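Local coordinates for putative archaeal ammonia monooxygenase subunit B (Candidatus Nitrosocaldus yellowstonii, PDB 4O65), which binds copper through its cupredoxin domain and probably serves as the B subunit of an archaeal ammonia monooxygenase, an enzyme of ammonia oxidation, at residues Q72-I78 / N101-G107; E17-T22 / G141-V147. All coordinates share one frame; numbering follows the deposited sequence.

How the contacts relate
Both contacts belong to the cupredoxin beta-sandwich. They share its five-stranded mixed sheet, in the order 23-25, 137-149, 123-133, 74-81, 103-105. Contact 1 pairs strands 74-81 and 103-105 at one border of that sheet. Contact 2 joins strand 137-149, near the other border, to the end of strand 12-19, which is an outermost strand of the four-stranded sheet. Their centres lie about 23 Å apart and their nearest atoms about 8 Å apart, without touching. Along the chain, both segments of contact 1 fall between the two segments of contact 2. Contact 1 thus completes one sheet, while contact 2 ties the two sheets together close to the copper-binding histidines.

Contact 1: residues Q72-I78 / N101-G107; sequences QDLNAWI and NVFTIPG
Leu74 and Ile105 grip each other by two backbone hydrogen bonds, with Ile105 N 2.7 Å from Leu74 O. Ala76 and Phe103 repeat this antiparallel pairing two residues along. Asn75 and Thr104 form the non-hydrogen-bonded pair between them. Beyond the strands, Gly107 N donates to Asp73 OD1 at 2.9 Å. The oxygen is met on its anti side, 21° out of the carboxylate plane.

On the sandwich-facing side, the Phe103 ring leans across to strand 74-78. Its CG sits between the backbone N and carbonyl carbon (chi1 55°). One ring face then covers Ala76 O, 3.4 Å from Phe103 CD2, and the ring edge meets CG2 of Ile78. Ala76 CB packs on Ile105 CD1 at 3.7 Å. On the reverse face, Asn75 CB touches Val102 CG1, and a water bridges Asn75 OD1 and Thr104 OG1. A second water donates to both Gln72 O and Ile105 O.

This is an antiparallel edge pairing in one sheet of the cupredoxin beta-sandwich. Strand 103-105 is one of that sheet's two border strands within this chain. On its other flank, strand 74-81 pairs with strand 123-133, with Ala76 packing on Leu131. Ile105 packs on Val12 and Val111 of the opposing sheet, and Ile78 on Tyr113 and Leu115.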
loop_
_atom_site.group_PDB
_atom_site.type_symbol
_atom_site.label_atom_id
_atom_site.label_comp_id
_atom_site.label_asym_id
_atom_site.label_seq_id
_atom_site.Cartn_x
_atom_site.Cartn_y
_atom_site.Cartn_z
ATOM N N GLN A 72 9.662 23.800 -9.765
ATOM C CA GLN A 72 9.693 23.046 -10.981
ATOM C C GLN A 72 9.017 21.722 -10.764
ATOM O O GLN A 72 8.843 21.308 -9.602
ATOM C CB GLN A 72 11.132 22.844 -11.435
ATOM C CG GLN A 72 11.894 21.926 -10.491
ATOM C CD GLN A 72 13.364 21.979 -10.780
ATOM O OE1 GLN A 72 14.076 22.777 -10.180
ATOM N NE2 GLN A 72 13.808 21.200 -11.775
ATOM N N ASP A 73 8.655 21.067 -11.863
ATOM C CA ASP A 73 8.128 19.700 -11.818
ATOM C C ASP A 73 9.141 18.717 -11.229
ATOM O O ASP A 73 10.363 18.839 -11.447
ATOM C CB ASP A 73 7.753 19.210 -13.212
ATOM C CG ASP A 73 6.602 20.008 -13.824
ATOM O OD1 ASP A 73 6.023 20.923 -13.176
ATOM O OD2 ASP A 73 6.274 19.696 -14.993
ATOM N N LEU A 74 8.612 17.803 -10.429
ATOM C CA LEU A 74 9.399 16.704 -9.847
ATOM C C LEU A 74 8.847 15.378 -10.246
ATOM O O LEU A 74 7.620 15.239 -10.467
ATOM C CB LEU A 74 9.329 16.767 -8.301
ATOM C CG LEU A 74 9.967 18.008 -7.677
ATOM C CD1 LEU A 74 9.680 18.066 -6.184
ATOM C CD2 LEU A 74 11.490 17.993 -7.873
ATOM N N ASN A 75 9.726 14.377 -10.262
ATOM C CA ASN A 75 9.317 12.975 -10.466
ATOM C C ASN A 75 9.327 12.253 -9.120
ATOM O O ASN A 75 10.206 12.509 -8.311
ATOM C CB ASN A 75 10.274 12.230 -11.397
ATOM C CG ASN A 75 10.172 12.756 -12.791
ATOM O OD1 ASN A 75 9.112 13.214 -13.168
ATOM N ND2 ASN A 75 11.283 12.791 -13.517
ATOM N N ALA A 76 8.331 11.408 -8.918
ATOM C CA ALA A 76 8.157 10.739 -7.627
ATOM C C ALA A 76 7.483 9.380 -7.741
ATOM O O ALA A 76 6.825 9.062 -8.744
ATOM C CB ALA A 76 7.359 11.657 -6.703
ATOM N N TRP A 77 7.643 8.567 -6.683
ATOM C CA TRP A 77 6.844 7.351 -6.522
ATOM C C TRP A 77 6.418 7.233 -5.061
ATOM O O TRP A 77 6.990 7.894 -4.165
ATOM C CB TRP A 77 7.619 6.120 -6.971
ATOM C CG TRP A 77 8.934 5.873 -6.269
ATOM C CD1 TRP A 77 9.198 4.975 -5.227
ATOM C CD2 TRP A 77 10.218 6.470 -6.608
ATOM N NE1 TRP A 77 10.533 5.032 -4.879
ATOM C CE2 TRP A 77 11.194 5.905 -5.688
ATOM C CE3 TRP A 77 10.633 7.440 -7.530
ATOM C CZ2 TRP A 77 12.540 6.295 -5.713
ATOM C CZ3 TRP A 77 11.991 7.819 -7.540
ATOM C CH2 TRP A 77 12.910 7.246 -6.653
ATOM N N ILE A 78 5.353 6.454 -4.842
ATOM C CA ILE A 78 4.730 6.402 -3.564
ATOM C C ILE A 78 4.640 4.967 -3.056
ATOM O O ILE A 78 4.517 4.038 -3.848
ATOM C CB ILE A 78 3.345 7.058 -3.699
ATOM C CG1 ILE A 78 2.685 7.256 -2.358
ATOM C CG2 ILE A 78 2.414 6.325 -4.704
ATOM C CD1 ILE A 78 1.757 8.466 -2.528
ATOM N N ASN A 101 4.790 3.782 -12.429
ATOM C CA ASN A 101 5.890 3.490 -11.488
ATOM C C ASN A 101 6.515 4.779 -10.931
ATOM O O ASN A 101 6.925 4.831 -9.771
ATOM C CB ASN A 101 7.010 2.702 -12.179
ATOM C CG ASN A 101 6.574 1.315 -12.629
ATOM O OD1 ASN A 101 6.289 1.097 -13.810
ATOM N ND2 ASN A 101 6.530 0.373 -11.695
ATOM N N VAL A 102 6.626 5.779 -11.795
ATOM C CA VAL A 102 7.026 7.148 -11.414
ATOM C C VAL A 102 5.980 8.099 -12.014
ATOM O O VAL A 102 5.449 7.858 -13.128
ATOM C CB VAL A 102 8.428 7.427 -11.975
ATOM C CG1 VAL A 102 8.861 8.835 -11.737
ATOM C CG2 VAL A 102 9.449 6.444 -11.397
ATOM N N PHE A 103 5.643 9.170 -11.305
ATOM C CA PHE A 103 4.724 10.169 -11.870
ATOM C C PHE A 103 5.249 11.577 -11.654
ATOM O O PHE A 103 6.214 11.786 -10.874
ATOM C CB PHE A 103 3.327 10.010 -11.287
ATOM C CG PHE A 103 3.310 10.056 -9.780
ATOM C CD1 PHE A 103 3.215 11.296 -9.121
ATOM C CD2 PHE A 103 3.405 8.886 -9.029
ATOM C CE1 PHE A 103 3.238 11.359 -7.728
ATOM C CE2 PHE A 103 3.426 8.950 -7.609
ATOM C CZ PHE A 103 3.308 10.203 -6.983
ATOM N N THR A 104 4.616 12.564 -12.298
ATOM C CA THR A 104 5.060 13.944 -12.161
ATOM C C THR A 104 4.258 14.696 -11.121
ATOM O O THR A 104 3.014 14.610 -11.093
ATOM C CB THR A 104 4.919 14.715 -13.497
ATOM O OG1 THR A 104 5.737 14.047 -14.455
ATOM C CG2 THR A 104 5.390 16.173 -13.361
ATOM N N ILE A 105 4.968 15.478 -10.312
ATOM C CA ILE A 105 4.302 16.397 -9.430
ATOM C C ILE A 105 4.563 17.802 -9.940
ATOM O O ILE A 105 5.708 18.250 -9.958
ATOM C CB ILE A 105 4.799 16.273 -7.968
ATOM C CG1 ILE A 105 4.568 14.840 -7.490
ATOM C CG2 ILE A 105 4.016 17.256 -7.087
ATOM C CD1 ILE A 105 5.153 14.565 -6.122
ATOM N N PRO A 106 3.509 18.481 -10.429
ATOM C CA PRO A 106 3.793 19.769 -11.068
ATOM C C PRO A 106 4.306 20.768 -10.059
ATOM O O PRO A 106 3.863 20.792 -8.922
ATOM C CB PRO A 106 2.418 20.262 -11.591
ATOM C CG PRO A 106 1.463 19.140 -11.376
ATOM C CD PRO A 106 2.090 18.076 -10.516
ATOM N N GLY A 107 5.198 21.621 -10.506
ATOM C CA GLY A 107 5.703 22.715 -9.684
ATOM C C GLY A 107 4.628 23.568 -9.034
ATOM O O GLY A 107 3.778 24.138 -9.715
HETATM O O HOH W 1 7.037 19.853 -7.933
HETATM O O HOH W 2 7.034 11.071 -14.331
#

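Contact 2: residues E17-T22 / G141-V147; sequences ETFSAT and GPGMSIV
Phe19 and Met144 make the main apolar contact. Met144 CB sits over one face of the Phe19 ring as a CH-pi contact, 22° off the ring normal. It lies toward the rim, 3.6 Å from Phe19 CE1. Met144 turns at its second torsion (chi2 98°) and again at the sulfur, and this brings its methyl back along Phe19. Met144 CE touches Phe19 CB at 3.7 Å and Thr22 CG2 at 3.6 Å. The sulfur makes a looser, oblique Met-aromatic contact with the ring. Ile146 CD1 approaches CD2 of the same ring obliquely.

The backbone contributes one hydrogen bond. Val147 N donates to Thr22 O at 2.9 Å. The bond is nearly straight, with an N-H...O angle of 165°. Ile146 CA adds a weaker C-H...O contact to the same oxygen. Ala21 O, near Ile146 CG1, is buried here with no polar partner in the model.

The polar end is at Glu17. Its extended chain has CG anti to the backbone N and carries the carboxylate past the Pro142 ring. Glu17 OE2 lies only 2.5 Å from Pro142 O and also packs against the ring at CD. The other oxygen, OE1, is hydrogen-bonded to Thr129 OG1, on strand 123-133.

The contact bridges the two sheets of the cupredoxin sandwich along one side. Phe19 also packs on Val62 and Ala127, from opposing sheets. The copper-binding His126 and His128 lie on strand 123-133, next to strand 137-149. Gly141 O accepts a hydrogen bond from His128 ND1, so segment 141-147 probably helps to orient this copper ligand. The contact is therefore part of the surroundings of the copper site.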
loop_
_atom_site.group_PDB
_atom_site.type_symbol
_atom_site.label_atom_id
_atom_site.label_comp_id
_atom_site.label_asym_id
_atom_site.label_seq_id
_atom_site.Cartn_x
_atom_site.Cartn_y
_atom_site.Cartn_z
ATOM N N GLU A 17 -3.806 12.967 4.860
ATOM C CA GLU A 17 -3.689 11.489 4.770
ATOM C C GLU A 17 -4.872 10.839 5.535
ATOM O O GLU A 17 -5.201 11.272 6.670
ATOM C CB GLU A 17 -2.371 11.103 5.356
ATOM C CG GLU A 17 -2.107 9.599 5.331
ATOM C CD GLU A 17 -0.869 9.265 6.116
ATOM O OE1 GLU A 17 0.055 8.657 5.550
ATOM O OE2 GLU A 17 -0.812 9.593 7.322
ATOM N N THR A 18 -5.554 9.825 4.926
ATOM C CA THR A 18 -6.663 9.185 5.609
ATOM C C THR A 18 -6.468 7.696 5.418
ATOM O O THR A 18 -6.081 7.314 4.322
ATOM C CB THR A 18 -8.020 9.547 4.969
ATOM O OG1 THR A 18 -8.221 10.954 5.119
ATOM C CG2 THR A 18 -9.122 8.781 5.669
ATOM N N PHE A 19 -6.749 6.902 6.457
ATOM C CA PHE A 19 -6.640 5.456 6.356
ATOM C C PHE A 19 -8.053 4.925 6.462
ATOM O O PHE A 19 -8.844 5.354 7.354
ATOM C CB PHE A 19 -5.816 4.895 7.523
ATOM C CG PHE A 19 -4.358 5.272 7.459
ATOM C CD1 PHE A 19 -3.932 6.521 7.904
ATOM C CD2 PHE A 19 -3.431 4.369 6.947
ATOM C CE1 PHE A 19 -2.589 6.873 7.838
ATOM C CE2 PHE A 19 -2.064 4.718 6.859
ATOM C CZ PHE A 19 -1.663 5.977 7.324
ATOM N N SER A 20 -8.379 3.933 5.622
ATOM C CA SER A 20 -9.790 3.441 5.616
ATOM C C SER A 20 -10.125 2.559 6.826
ATOM O O SER A 20 -11.301 2.292 7.084
ATOM C CB SER A 20 -10.071 2.635 4.336
ATOM O OG SER A 20 -9.184 1.501 4.268
ATOM N N ALA A 21 -9.122 1.996 7.486
ATOM C CA ALA A 21 -9.397 1.094 8.614
ATOM C C ALA A 21 -8.198 1.043 9.530
ATOM O O ALA A 21 -7.065 1.269 9.083
ATOM C CB ALA A 21 -9.643 -0.345 8.084
ATOM N N THR A 22 -8.441 0.652 10.790
ATOM C CA THR A 22 -7.320 0.431 11.692
ATOM C C THR A 22 -7.264 -1.025 12.158
ATOM O O THR A 22 -6.366 -1.377 12.906
ATOM C CB THR A 22 -7.428 1.298 12.954
ATOM O OG1 THR A 22 -8.680 1.006 13.591
ATOM C CG2 THR A 22 -7.284 2.794 12.589
ATOM N N GLY A 141 4.280 10.695 5.672
ATOM C CA GLY A 141 3.102 11.351 6.265
ATOM C C GLY A 141 2.971 10.876 7.721
ATOM O O GLY A 141 3.755 10.048 8.215
ATOM N N PRO A 142 1.951 11.380 8.420
ATOM C CA PRO A 142 1.657 11.063 9.812
ATOM C C PRO A 142 1.396 9.552 9.933
ATOM O O PRO A 142 0.859 8.930 9.034
ATOM C CB PRO A 142 0.291 11.783 10.046
ATOM C CG PRO A 142 0.234 12.854 9.058
ATOM C CD PRO A 142 1.051 12.405 7.860
ATOM N N GLY A 143 1.822 8.939 11.005
ATOM C CA GLY A 143 1.563 7.475 11.044
ATOM C C GLY A 143 0.151 7.165 11.515
ATOM O O GLY A 143 -0.550 8.049 12.015
ATOM N N MET A 144 -0.273 5.910 11.356
ATOM C CA MET A 144 -1.450 5.438 12.075
ATOM C C MET A 144 -1.243 3.970 12.419
ATOM O O MET A 144 -0.665 3.220 11.621
ATOM C CB MET A 144 -2.639 5.601 11.153
ATOM C CG MET A 144 -3.682 4.595 11.441
ATOM S SD MET A 144 -4.704 5.635 12.443
ATOM C CE MET A 144 -5.913 5.742 11.157
ATOM N N SER A 145 -1.625 3.587 13.635
ATOM C CA SER A 145 -1.493 2.203 14.067
ATOM C C SER A 145 -2.580 1.313 13.442
ATOM O O SER A 145 -3.749 1.655 13.481
ATOM C CB SER A 145 -1.473 2.129 15.604
ATOM O OG SER A 145 -1.288 0.781 15.988
ATOM N N ILE A 146 -2.165 0.224 12.777
ATOM C CA ILE A 146 -3.121 -0.710 12.164
ATOM C C ILE A 146 -2.814 -2.098 12.707
ATOM O O ILE A 146 -1.668 -2.575 12.601
ATOM C CB ILE A 146 -2.988 -0.704 10.626
ATOM C CG1 ILE A 146 -3.248 0.738 10.104
ATOM C CG2 ILE A 146 -3.947 -1.747 10.010
ATOM C CD1 ILE A 146 -3.032 0.886 8.605
ATOM N N VAL A 147 -3.827 -2.752 13.232
ATOM C CA VAL A 147 -3.645 -4.144 13.757
ATOM C C VAL A 147 -4.178 -5.114 12.701
ATOM O O VAL A 147 -5.329 -4.992 12.285
ATOM C CB VAL A 147 -4.405 -4.349 15.072
ATOM C CG1 VAL A 147 -4.184 -5.765 15.623
ATOM C CG2 VAL A 147 -3.933 -3.325 16.108
#